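PDB 6NX0: Di-haem cytochrome c peroxidase family protein, which probably works as a diheme peroxidase, carrying two covalently attached c-type hemes that serve redox chemistry and electron transfer. Local coordinates for residues Arg107-Pro112 and Ser124-Gly129; Ala328-Arg333 and Val394-Thr399; Arg406-His409 and Phe414-Val417. All blocks are in the same frame, centred on the assembly; numbering follows the deposited sequence.

Contact 1: residues Arg107-Pro112 and Ser124-Gly129. With HEC (heme c), chain B.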
loop_
_atom_site.group_PDB
_atom_site.type_symbol
_atom_site.label_atom_id
_atom_site.label_comp_id
_atom_site.label_asym_id
_atom_site.label_seq_id
_atom_site.Cartn_x
_atom_site.Cartn_y
_atom_site.Cartn_z
ATOM N N ARG A 107 -18.508 1.838 -11.307
ATOM C CA ARG A 107 -19.321 3.047 -11.379
ATOM C C ARG A 107 -19.091 3.939 -10.166
ATOM O O ARG A 107 -18.907 5.151 -10.305
ATOM C CB ARG A 107 -20.801 2.654 -11.512
ATOM C CG ARG A 107 -21.716 3.798 -11.621
ATOM C CD ARG A 107 -23.148 3.346 -11.818
ATOM N NE ARG A 107 -23.973 4.537 -11.857
ATOM C CZ ARG A 107 -25.192 4.611 -12.383
ATOM N NH1 ARG A 107 -25.766 3.533 -12.899
ATOM N NH2 ARG A 107 -25.819 5.775 -12.375
ATOM N N VAL A 108 -19.102 3.354 -8.967
ATOM C CA VAL A 108 -18.812 4.096 -7.739
ATOM C C VAL A 108 -17.415 4.695 -7.805
ATOM O O VAL A 108 -17.195 5.861 -7.455
ATOM C CB VAL A 108 -18.961 3.165 -6.515
ATOM C CG1 VAL A 108 -18.498 3.842 -5.254
ATOM C CG2 VAL A 108 -20.421 2.684 -6.380
ATOM N N PHE A 109 -16.445 3.891 -8.243
ATOM C CA PHE A 109 -15.047 4.320 -8.240
ATOM C C PHE A 109 -14.814 5.581 -9.049
ATOM O O PHE A 109 -13.955 6.400 -8.697
ATOM C CB PHE A 109 -14.182 3.194 -8.787
ATOM C CG PHE A 109 -12.707 3.348 -8.511
ATOM C CD1 PHE A 109 -11.887 4.023 -9.393
ATOM C CD2 PHE A 109 -12.161 2.819 -7.368
ATOM C CE1 PHE A 109 -10.528 4.137 -9.140
ATOM C CE2 PHE A 109 -10.800 2.925 -7.104
ATOM C CZ PHE A 109 -9.992 3.585 -7.985
ATOM N N PHE A 110 -15.562 5.768 -10.131
ATOM C CA PHE A 110 -15.351 6.895 -11.022
ATOM C C PHE A 110 -16.384 8.007 -10.859
ATOM O O PHE A 110 -16.361 8.969 -11.639
ATOM C CB PHE A 110 -15.314 6.385 -12.477
ATOM C CG PHE A 110 -14.045 5.666 -12.800
ATOM C CD1 PHE A 110 -12.915 6.378 -13.152
ATOM C CD2 PHE A 110 -13.957 4.292 -12.683
ATOM C CE1 PHE A 110 -11.709 5.718 -13.423
ATOM C CE2 PHE A 110 -12.772 3.629 -12.936
ATOM C CZ PHE A 110 -11.642 4.341 -13.308
ATOM N N ASP A 111 -17.232 7.944 -9.819
ATOM C CA ASP A 111 -18.306 8.918 -9.646
ATOM C C ASP A 111 -17.796 10.167 -8.933
ATOM O O ASP A 111 -17.493 10.102 -7.738
ATOM C CB ASP A 111 -19.452 8.291 -8.875
ATOM C CG ASP A 111 -20.692 9.154 -8.861
ATOM O OD1 ASP A 111 -20.581 10.390 -9.033
ATOM O OD2 ASP A 111 -21.790 8.594 -8.676
ATOM N N PRO A 112 -17.688 11.312 -9.609
ATOM C CA PRO A 112 -17.148 12.523 -8.974
ATOM C C PRO A 112 -18.147 13.246 -8.085
ATOM O O PRO A 112 -17.797 14.259 -7.476
ATOM C CB PRO A 112 -16.761 13.387 -10.183
ATOM C CG PRO A 112 -17.813 13.013 -11.220
ATOM C CD PRO A 112 -18.113 11.559 -11.007
ATOM N N SER A 124 -9.467 10.121 -8.536
ATOM C CA SER A 124 -8.698 11.340 -8.307
ATOM C C SER A 124 -7.427 11.105 -7.508
ATOM O O SER A 124 -6.524 11.955 -7.537
ATOM C CB SER A 124 -9.551 12.377 -7.572
ATOM O OG SER A 124 -10.715 12.691 -8.317
ATOM N N CYS A 125 -7.329 9.984 -6.797
ATOM C CA CYS A 125 -6.117 9.595 -6.088
ATOM C C CYS A 125 -5.601 8.224 -6.483
ATOM O O CYS A 125 -4.603 7.769 -5.915
ATOM C CB CYS A 125 -6.365 9.624 -4.582
ATOM S SG CYS A 125 -6.790 11.283 -4.031
ATOM N N HIS A 126 -6.256 7.559 -7.411
ATOM C CA HIS A 126 -5.948 6.199 -7.852
ATOM C C HIS A 126 -6.224 6.205 -9.361
ATOM O O HIS A 126 -7.271 5.754 -9.809
ATOM C CB HIS A 126 -6.807 5.166 -7.121
ATOM C CG HIS A 126 -6.613 5.144 -5.634
ATOM N ND1 HIS A 126 -5.477 4.631 -5.046
ATOM C CD2 HIS A 126 -7.408 5.557 -4.621
ATOM C CE1 HIS A 126 -5.586 4.721 -3.732
ATOM N NE2 HIS A 126 -6.750 5.279 -3.450
ATOM N N ASP A 127 -5.271 6.732 -10.124
ATOM C CA ASP A 127 -5.453 7.020 -11.537
ATOM C C ASP A 127 -5.391 5.730 -12.338
ATOM O O ASP A 127 -4.359 5.048 -12.312
ATOM C CB ASP A 127 -4.345 7.989 -11.966
ATOM C CG ASP A 127 -4.430 8.409 -13.414
ATOM O OD1 ASP A 127 -5.293 7.908 -14.171
ATOM O OD2 ASP A 127 -3.612 9.275 -13.782
ATOM N N PRO A 128 -6.446 5.352 -13.069
ATOM C CA PRO A 128 -6.327 4.138 -13.890
ATOM C C PRO A 128 -5.157 4.191 -14.859
ATOM O O PRO A 128 -4.638 3.130 -15.251
ATOM C CB PRO A 128 -7.673 4.075 -14.625
ATOM C CG PRO A 128 -8.180 5.471 -14.619
ATOM C CD PRO A 128 -7.732 6.040 -13.310
ATOM N N GLY A 129 -4.747 5.376 -15.282
ATOM C CA GLY A 129 -3.627 5.500 -16.199
ATOM C C GLY A 129 -2.267 5.351 -15.553
ATOM O O GLY A 129 -1.249 5.379 -16.256
HETATM FE FE HEC B . -7.746 5.461 -1.529
HETATM C CHA HEC B . -5.533 3.633 0.412
HETATM C CHB HEC B . -9.530 2.635 -2.130
HETATM C CHC HEC B . -10.415 7.347 -2.599
HETATM C CHD HEC B . -6.046 8.364 -0.792
HETATM N NA HEC B . -7.509 3.504 -1.039
HETATM C C1A HEC B . -6.553 2.958 -0.206
HETATM C C2A HEC B . -6.764 1.538 -0.139
HETATM C C3A HEC B . -7.806 1.254 -0.933
HETATM C C4A HEC B . -8.353 2.489 -1.435
HETATM C CMA HEC B . -8.474 -0.104 -1.116
HETATM C CAA HEC B . -5.928 0.558 0.705
HETATM C CBA HEC B . -4.839 -0.070 -0.145
HETATM C CGA HEC B . -3.880 -0.921 0.645
HETATM O O1A HEC B . -3.059 -1.606 -0.034
HETATM O O2A HEC B . -3.842 -0.805 1.909
HETATM N NB HEC B . -9.622 5.091 -2.207
HETATM C C1B HEC B . -10.173 3.826 -2.358
HETATM C C2B HEC B . -11.514 3.982 -2.853
HETATM C C3B HEC B . -11.807 5.287 -2.888
HETATM C C4B HEC B . -10.608 6.000 -2.520
HETATM C CMB HEC B . -12.442 2.810 -3.189
HETATM C CAB HEC B . -13.101 5.976 -3.366
HETATM C CBB HEC B . -14.253 5.652 -2.382
HETATM N NC HEC B . -8.137 7.454 -1.686
HETATM C C1C HEC B . -9.295 8.014 -2.207
HETATM C C2C HEC B . -9.020 9.416 -2.431
HETATM C C3C HEC B . -7.803 9.718 -1.971
HETATM C C4C HEC B . -7.236 8.486 -1.461
HETATM C CMC HEC B . -9.960 10.360 -3.198
HETATM C CAC HEC B . -6.973 10.973 -2.297
HETATM C CBC HEC B . -7.546 12.225 -1.619
HETATM N ND HEC B . -6.081 5.894 -0.452
HETATM C C1D HEC B . -5.539 7.186 -0.304
HETATM C C2D HEC B . -4.421 7.100 0.600
HETATM C C3D HEC B . -4.307 5.679 1.017
HETATM C C4D HEC B . -5.357 4.980 0.328
HETATM C CMD HEC B . -3.612 8.272 1.121
HETATM C CAD HEC B . -3.296 5.081 2.014
HETATM C CBD HEC B . -3.727 5.535 3.390
HETATM C CGD HEC B . -3.087 4.738 4.513
HETATM O O1D HEC B . -2.278 3.832 4.218
HETATM O O2D HEC B . -3.367 5.113 5.687
HETATM O O HOH W 1 -8.583 5.681 0.482
#

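Contact 2: residues Ala328-Arg333 and Val394-Thr399. With HEC (heme c), chain C.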
loop_
_atom_site.group_PDB
_atom_site.type_symbol
_atom_site.label_atom_id
_atom_site.label_comp_id
_atom_site.label_asym_id
_atom_site.label_seq_id
_atom_site.Cartn_x
_atom_site.Cartn_y
_atom_site.Cartn_z
ATOM N N ALA A 328 11.842 3.211 9.335
ATOM C CA ALA A 328 12.122 4.581 9.774
ATOM C C ALA A 328 12.595 5.485 8.627
ATOM O O ALA A 328 13.636 6.137 8.701
ATOM C CB ALA A 328 13.150 4.576 10.910
ATOM N N VAL A 329 11.796 5.565 7.572
ATOM C CA VAL A 329 12.149 6.512 6.509
ATOM C C VAL A 329 12.144 7.946 7.041
ATOM O O VAL A 329 11.507 8.251 8.070
ATOM C CB VAL A 329 11.239 6.378 5.274
ATOM C CG1 VAL A 329 11.262 4.972 4.733
ATOM C CG2 VAL A 329 9.834 6.852 5.582
ATOM N N PRO A 330 12.859 8.858 6.385
ATOM C CA PRO A 330 12.981 10.225 6.905
ATOM C C PRO A 330 11.648 10.950 6.981
ATOM O O PRO A 330 10.724 10.696 6.205
ATOM C CB PRO A 330 13.914 10.909 5.903
ATOM C CG PRO A 330 14.684 9.765 5.278
ATOM C CD PRO A 330 13.696 8.646 5.198
ATOM N N ARG A 331 11.579 11.884 7.930
ATOM C CA ARG A 331 10.404 12.731 8.072
ATOM C C ARG A 331 10.182 13.570 6.820
ATOM O O ARG A 331 11.115 14.165 6.264
ATOM C CB ARG A 331 10.586 13.641 9.283
ATOM C CG ARG A 331 9.338 14.454 9.683
ATOM C CD ARG A 331 9.659 15.138 10.992
ATOM N NE ARG A 331 8.607 15.946 11.608
ATOM C CZ ARG A 331 7.700 15.481 12.458
ATOM N NH1 ARG A 331 7.637 14.175 12.736
ATOM N NH2 ARG A 331 6.837 16.317 13.038
ATOM N N ASN A 332 8.927 13.634 6.386
ATOM C CA ASN A 332 8.533 14.540 5.312
ATOM C C ASN A 332 8.135 15.850 5.973
ATOM O O ASN A 332 7.032 15.973 6.513
ATOM C CB ASN A 332 7.388 13.964 4.487
ATOM C CG ASN A 332 6.983 14.888 3.359
ATOM O OD1 ASN A 332 7.340 16.062 3.362
ATOM N ND2 ASN A 332 6.252 14.373 2.394
ATOM N N ARG A 333 9.050 16.819 5.953
ATOM C CA ARG A 333 8.837 18.048 6.691
ATOM C C ARG A 333 7.800 18.947 6.031
ATOM O O ARG A 333 7.395 19.952 6.643
ATOM C CB ARG A 333 10.174 18.771 6.863
ATOM C CG ARG A 333 11.178 17.961 7.694
ATOM C CD ARG A 333 12.590 18.529 7.599
ATOM N NE ARG A 333 13.015 18.548 6.202
ATOM C CZ ARG A 333 14.102 19.152 5.735
ATOM N NH1 ARG A 333 14.919 19.798 6.554
ATOM N NH2 ARG A 333 14.368 19.099 4.435
ATOM N N VAL A 394 15.603 3.211 -2.942
ATOM C CA VAL A 394 16.473 2.041 -2.855
ATOM C C VAL A 394 17.771 2.386 -2.126
ATOM O O VAL A 394 18.240 1.636 -1.254
ATOM C CB VAL A 394 16.743 1.502 -4.272
ATOM C CG1 VAL A 394 17.768 0.359 -4.246
ATOM C CG2 VAL A 394 15.454 1.054 -4.945
ATOM N N ALA A 395 18.384 3.525 -2.473
ATOM C CA ALA A 395 19.645 3.930 -1.856
ATOM C C ALA A 395 19.506 4.120 -0.347
ATOM O O ALA A 395 20.462 3.895 0.399
ATOM C CB ALA A 395 20.145 5.221 -2.508
ATOM N N PHE A 396 18.318 4.504 0.119
ATOM C CA PHE A 396 18.080 4.673 1.549
ATOM C C PHE A 396 18.470 3.419 2.325
ATOM O O PHE A 396 19.077 3.504 3.392
ATOM C CB PHE A 396 16.598 5.018 1.766
ATOM C CG PHE A 396 16.135 4.918 3.196
ATOM C CD1 PHE A 396 16.434 5.921 4.104
ATOM C CD2 PHE A 396 15.409 3.804 3.630
ATOM C CE1 PHE A 396 16.009 5.822 5.416
ATOM C CE2 PHE A 396 15.000 3.723 4.955
ATOM C CZ PHE A 396 15.297 4.717 5.818
ATOM N N TYR A 397 18.107 2.247 1.813
ATOM C CA TYR A 397 18.434 1.004 2.508
ATOM C C TYR A 397 19.927 0.827 2.659
ATOM O O TYR A 397 20.389 0.290 3.673
ATOM C CB TYR A 397 17.864 -0.191 1.772
ATOM C CG TYR A 397 16.372 -0.289 1.865
ATOM C CD1 TYR A 397 15.771 -0.892 2.964
ATOM C CD2 TYR A 397 15.560 0.204 0.854
ATOM C CE1 TYR A 397 14.399 -0.996 3.046
ATOM C CE2 TYR A 397 14.186 0.097 0.926
ATOM C CZ TYR A 397 13.617 -0.494 2.029
ATOM O OH TYR A 397 12.271 -0.619 2.126
ATOM N N ASN A 398 20.694 1.272 1.671
ATOM C CA ASN A 398 22.119 0.986 1.688
ATOM C C ASN A 398 22.881 1.826 2.711
ATOM O O ASN A 398 23.861 1.339 3.293
ATOM C CB ASN A 398 22.700 1.203 0.294
ATOM C CG ASN A 398 24.044 0.555 0.118
ATOM O OD1 ASN A 398 24.307 -0.524 0.659
ATOM N ND2 ASN A 398 24.917 1.211 -0.660
ATOM N N THR A 399 22.504 3.095 2.928
ATOM C CA THR A 399 23.301 3.946 3.804
ATOM C C THR A 399 22.502 4.614 4.927
ATOM O O THR A 399 23.029 5.504 5.594
ATOM C CB THR A 399 24.087 5.001 3.004
ATOM O OG1 THR A 399 23.225 5.865 2.249
ATOM C CG2 THR A 399 25.083 4.324 2.061
HETATM FE FE HEC C . 11.341 -2.132 1.280
HETATM C CHA HEC C . 8.938 0.310 1.188
HETATM C CHB HEC C . 12.322 -1.301 -1.904
HETATM C CHC HEC C . 14.140 -4.088 1.600
HETATM C CHD HEC C . 10.189 -3.260 4.288
HETATM N NA HEC C . 10.706 -0.798 -0.111
HETATM C C1A HEC C . 9.657 0.086 0.053
HETATM C C2A HEC C . 9.617 0.916 -1.123
HETATM C C3A HEC C . 10.479 0.405 -2.010
HETATM C C4A HEC C . 11.191 -0.684 -1.390
HETATM C CMA HEC C . 10.858 0.983 -3.371
HETATM C CAA HEC C . 8.569 2.020 -1.393
HETATM C CBA HEC C . 7.335 1.453 -2.074
HETATM C CGA HEC C . 6.200 2.429 -2.269
HETATM O O1A HEC C . 5.110 1.923 -2.677
HETATM O O2A HEC C . 6.253 3.589 -1.774
HETATM N NB HEC C . 12.898 -2.631 0.098
HETATM C C1B HEC C . 13.082 -2.211 -1.222
HETATM C C2B HEC C . 14.309 -2.806 -1.720
HETATM C C3B HEC C . 14.863 -3.524 -0.746
HETATM C C4B HEC C . 13.959 -3.462 0.395
HETATM C CMB HEC C . 14.813 -2.644 -3.178
HETATM C CAB HEC C . 16.232 -4.250 -0.725
HETATM C CBB HEC C . 17.381 -3.245 -0.968
HETATM N NC HEC C . 11.995 -3.479 2.634
HETATM C C1C HEC C . 13.216 -4.125 2.608
HETATM C C2C HEC C . 13.318 -4.906 3.809
HETATM C C3C HEC C . 12.186 -4.759 4.509
HETATM C C4C HEC C . 11.341 -3.825 3.803
HETATM C CMC HEC C . 14.535 -5.817 4.082
HETATM C CAC HEC C . 11.731 -5.584 5.724
HETATM C CBC HEC C . 12.719 -5.325 6.881
HETATM N ND HEC C . 9.805 -1.603 2.473
HETATM C C1D HEC C . 9.527 -2.210 3.703
HETATM C C2D HEC C . 8.533 -1.423 4.371
HETATM C C3D HEC C . 8.211 -0.285 3.481
HETATM C C4D HEC C . 8.998 -0.484 2.294
HETATM C CMD HEC C . 7.910 -1.673 5.741
HETATM C CAD HEC C . 7.231 0.860 3.770
HETATM C CBD HEC C . 7.971 1.918 4.566
HETATM C CGD HEC C . 7.218 3.224 4.568
HETATM O O1D HEC C . 6.244 3.362 3.788
HETATM O O2D HEC C . 7.714 4.182 5.231
#

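Contact 3: residues Arg406-His409 and Phe414-Val417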
loop_
_atom_site.group_PDB
_atom_site.type_symbol
_atom_site.label_atom_id
_atom_site.label_comp_id
_atom_site.label_asym_id
_atom_site.label_seq_id
_atom_site.Cartn_x
_atom_site.Cartn_y
_atom_site.Cartn_z
ATOM N N ARG A 406 22.938 11.911 6.120
ATOM C CA ARG A 406 22.528 12.131 4.737
ATOM C C ARG A 406 21.014 12.035 4.591
ATOM O O ARG A 406 20.417 12.749 3.778
ATOM C CB ARG A 406 23.212 11.108 3.822
ATOM C CG ARG A 406 22.706 11.005 2.368
ATOM C CD ARG A 406 23.439 9.882 1.615
ATOM N NE ARG A 406 22.871 9.570 0.297
ATOM C CZ ARG A 406 23.329 8.613 -0.521
ATOM N NH1 ARG A 406 24.368 7.860 -0.169
ATOM N NH2 ARG A 406 22.750 8.404 -1.701
ATOM N N TRP A 407 20.388 11.166 5.375
ATOM C CA TRP A 407 18.977 10.851 5.209
ATOM C C TRP A 407 18.095 11.604 6.178
ATOM O O TRP A 407 16.965 11.958 5.817
ATOM C CB TRP A 407 18.760 9.338 5.375
ATOM C CG TRP A 407 19.507 8.595 4.321
ATOM C CD1 TRP A 407 20.701 7.949 4.460
ATOM C CD2 TRP A 407 19.160 8.491 2.939
ATOM N NE1 TRP A 407 21.108 7.443 3.258
ATOM C CE2 TRP A 407 20.178 7.754 2.305
ATOM C CE3 TRP A 407 18.078 8.937 2.175
ATOM C CZ2 TRP A 407 20.146 7.451 0.950
ATOM C CZ3 TRP A 407 18.040 8.624 0.835
ATOM C CH2 TRP A 407 19.067 7.880 0.230
ATOM N N TYR A 408 18.578 11.865 7.391
ATOM C CA TYR A 408 17.744 12.419 8.449
ATOM C C TYR A 408 18.046 13.892 8.682
ATOM O O TYR A 408 18.066 14.369 9.822
ATOM C CB TYR A 408 17.903 11.599 9.721
ATOM C CG TYR A 408 17.470 10.153 9.535
ATOM C CD1 TYR A 408 16.172 9.833 9.105
ATOM C CD2 TYR A 408 18.350 9.107 9.776
ATOM C CE1 TYR A 408 15.770 8.517 8.912
ATOM C CE2 TYR A 408 17.961 7.796 9.594
ATOM C CZ TYR A 408 16.664 7.496 9.174
ATOM O OH TYR A 408 16.289 6.205 8.998
ATOM N N HIS A 409 18.252 14.612 7.580
ATOM C CA HIS A 409 18.376 16.068 7.597
ATOM C C HIS A 409 19.429 16.489 8.620
ATOM O O HIS A 409 19.233 17.397 9.428
ATOM C CB HIS A 409 17.004 16.708 7.862
ATOM C CG HIS A 409 15.920 16.190 6.957
ATOM N ND1 HIS A 409 14.954 15.297 7.379
ATOM C CD2 HIS A 409 15.667 16.420 5.645
ATOM C CE1 HIS A 409 14.149 15.008 6.372
ATOM N NE2 HIS A 409 14.560 15.674 5.305
ATOM N N PHE A 414 17.140 8.491 13.576
ATOM C CA PHE A 414 15.872 8.653 12.873
ATOM C C PHE A 414 15.188 9.946 13.295
ATOM O O PHE A 414 15.111 10.273 14.484
ATOM C CB PHE A 414 14.962 7.469 13.179
ATOM C CG PHE A 414 15.702 6.149 13.331
ATOM C CD1 PHE A 414 16.389 5.613 12.260
ATOM C CD2 PHE A 414 15.726 5.471 14.544
ATOM C CE1 PHE A 414 17.076 4.432 12.379
ATOM C CE2 PHE A 414 16.410 4.261 14.665
ATOM C CZ PHE A 414 17.093 3.748 13.582
ATOM N N ASP A 415 14.669 10.689 12.325
ATOM C CA ASP A 415 13.981 11.926 12.658
ATOM C C ASP A 415 12.472 11.846 12.495
ATOM O O ASP A 415 11.792 12.859 12.688
ATOM C CB ASP A 415 14.536 13.107 11.855
ATOM C CG ASP A 415 14.228 13.056 10.359
ATOM O OD1 ASP A 415 13.730 12.043 9.833
ATOM O OD2 ASP A 415 14.480 14.106 9.708
ATOM N N ASP A 416 11.911 10.672 12.193
ATOM C CA ASP A 416 10.456 10.568 12.143
ATOM C C ASP A 416 9.930 9.489 13.078
ATOM O O ASP A 416 8.829 8.957 12.872
ATOM C CB ASP A 416 9.980 10.311 10.723
ATOM C CG ASP A 416 8.558 10.783 10.494
ATOM O OD1 ASP A 416 8.081 11.715 11.210
ATOM O OD2 ASP A 416 7.909 10.206 9.601
ATOM N N VAL A 417 10.698 9.161 14.115
ATOM C CA VAL A 417 10.280 8.242 15.165
ATOM C C VAL A 417 10.487 8.939 16.502
ATOM O O VAL A 417 11.576 9.468 16.754
ATOM C CB VAL A 417 11.067 6.920 15.102
ATOM C CG1 VAL A 417 10.634 6.001 16.211
ATOM C CG2 VAL A 417 10.927 6.233 13.728
#

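Contact 1: residues Arg107-Pro112 and Ser124-Gly129
His-126 is held at both nitrogens of its ring: ND1 donates to the backbone O of Phe-132, with a weaker bond to Pro-161 O, and NE2 ligates the heme iron at 2.2 Å. With Cys-122 and Cys-125 it forms the Cys-X-X-Cys-His signature of c-type cytochromes, and Cys-125 SG is bonded covalently to the heme carbon CAC, as a thioether. The second axial place of the iron is taken by a water.

Against this motif lies the C-terminal end of helix 99-109. Phe-109 swings its CG anti to its own nitrogen (chi1 -165°), and the far end of the ring reaches His-126: Phe-109 CZ is 3.7 Å from His-126 CB, and CE1 lies the same distance from the backbone O of His-126, which sits in the plane of the phenyl at its edge. Tyr-259 packs edge-to-face with Phe-109.

One residue on, where the helix gives way, Phe-110 meets Pro-128 from the opposite direction; Phe-110 CE1 is 3.7 Å from Pro-128 CG, which lies at the edge of the phenyl near its plane. Just before this proline in the chain, Asp-127 forms an Asx turn, its OD1 accepting Gly-129 N at 2.8 Å from well above the carboxylate plane.

Contact 2: residues Ala328-Arg333 and Val394-Thr399
The ring of Phe-396 meets the 328-333 loop with its far end. Ala-328 O lies at the edge, close to the ring plane and 3.6 Å from Phe-396 CZ, while Val-329 CA and Pro-330 CD lie oblique to the ring. Pro-330 CD is 3.7 Å from CE1 of Phe-396, and the proline side chain comes from the opposite direction; the valine side chain runs across Phe-396 at about a right angle, with Val-329 CG1 3.9 Å from Phe-396 CE2. With chi1 at 167°, CG of Phe-396 lies opposite the backbone N and the ring extends to the loop. No hydrogen bond joins the two segments, so what holds them is apolar packing of buried side chains, extended by Trp-407, which also touches Pro-330.

Tyr-397, the next residue on the helix, faces the heme instead. Its chi1 of -71° puts CG anti to the carbonyl carbon, and the phenol leans over the porphyrin, C4B of heme c lying over one of its faces toward the rim. Its OH binds the iron at 2.0 Å, and His-305 supplies the other axial ligand. Val-329 belongs to the same pocket: its CG2 comes within 3.4 Å of propionate oxygen O2D, and His-383 ND1 and Met-382 N are hydrogen-bonded to the same heme. Helix 390-399 thus offers two consecutive aromatic residues, one to the loop and one to the metal. This is the His/Tyr-ligated second heme site of a diheme peroxidase in the MauG-like family, built within a cytochrome c domain.

Contact 3: residues Arg406-His409 and Phe414-Val417
The chain leaves the short helix 404-407 and turns back within a few residues. His-409 takes left-handed backbone angles (52/45), and the closest approach of the two traces, Tyr-408 to Asp-415, is 5.7 Å between CA atoms. The helix is weakly bonded at 406-407, the touching residues lie in loop or turn, and side chains do the joining.

Tyr-408 and Phe-414 lie side by side and point the same way. Phe-414 CA sits over the centre of the tyrosine ring, 3.7 Å from its centroid, as a CH-pi contact. The Phe-414 ring then turns its edge to that face, an offset edge-to-face pair with planes at 89°, in which Phe-414 CD1 comes to 3.3 Å from Tyr-408 OH. The phenol oxygen itself is hydrogen-bonded to Ala-328 O in the loop near the second heme.

Asp-415 folds its carboxylate back between its own nitrogen and carbonyl carbon (chi1 69°) and serves two partners. OD2 receives His-409 ND1 at 2.7 Å and 167°, in the plane of the imidazole and on the syn lone pair, while OD1 takes the backbone N of Arg-331. OD1 also stands at the edge of Tyr-408, near CD1. The ND1 to OD2 bond is consistent with a proton on His-409 ND1, and the buried acidic partner would probably raise the basicity of the imidazole.

Overall arrangement
Contact 1 comes first along the chain, followed by contact 2 and then contact 3. Contact 1 belongs to the N-terminal cytochrome c range, at the heme with a water ligand; the other two lie in the C-terminal range, near the tyrosine-ligated heme. Centres of contacts 1 and 2 are about 30 Å apart, on opposite sides of the chain's centre; those of contacts 1 and 3, about 34 Å. Contacts 2 and 3, with centres about 7 Å apart, are joined through successive helices 390-399 and 404-407, where Thr-399 OG1 and Trp-407 NE1 are hydrogen-bonded, and through loop 328-333, where Arg-331 pairs with Asp-416. The contacts thus sit at two different hemes, with Arg-368 of the C-terminal range reaching across to the first.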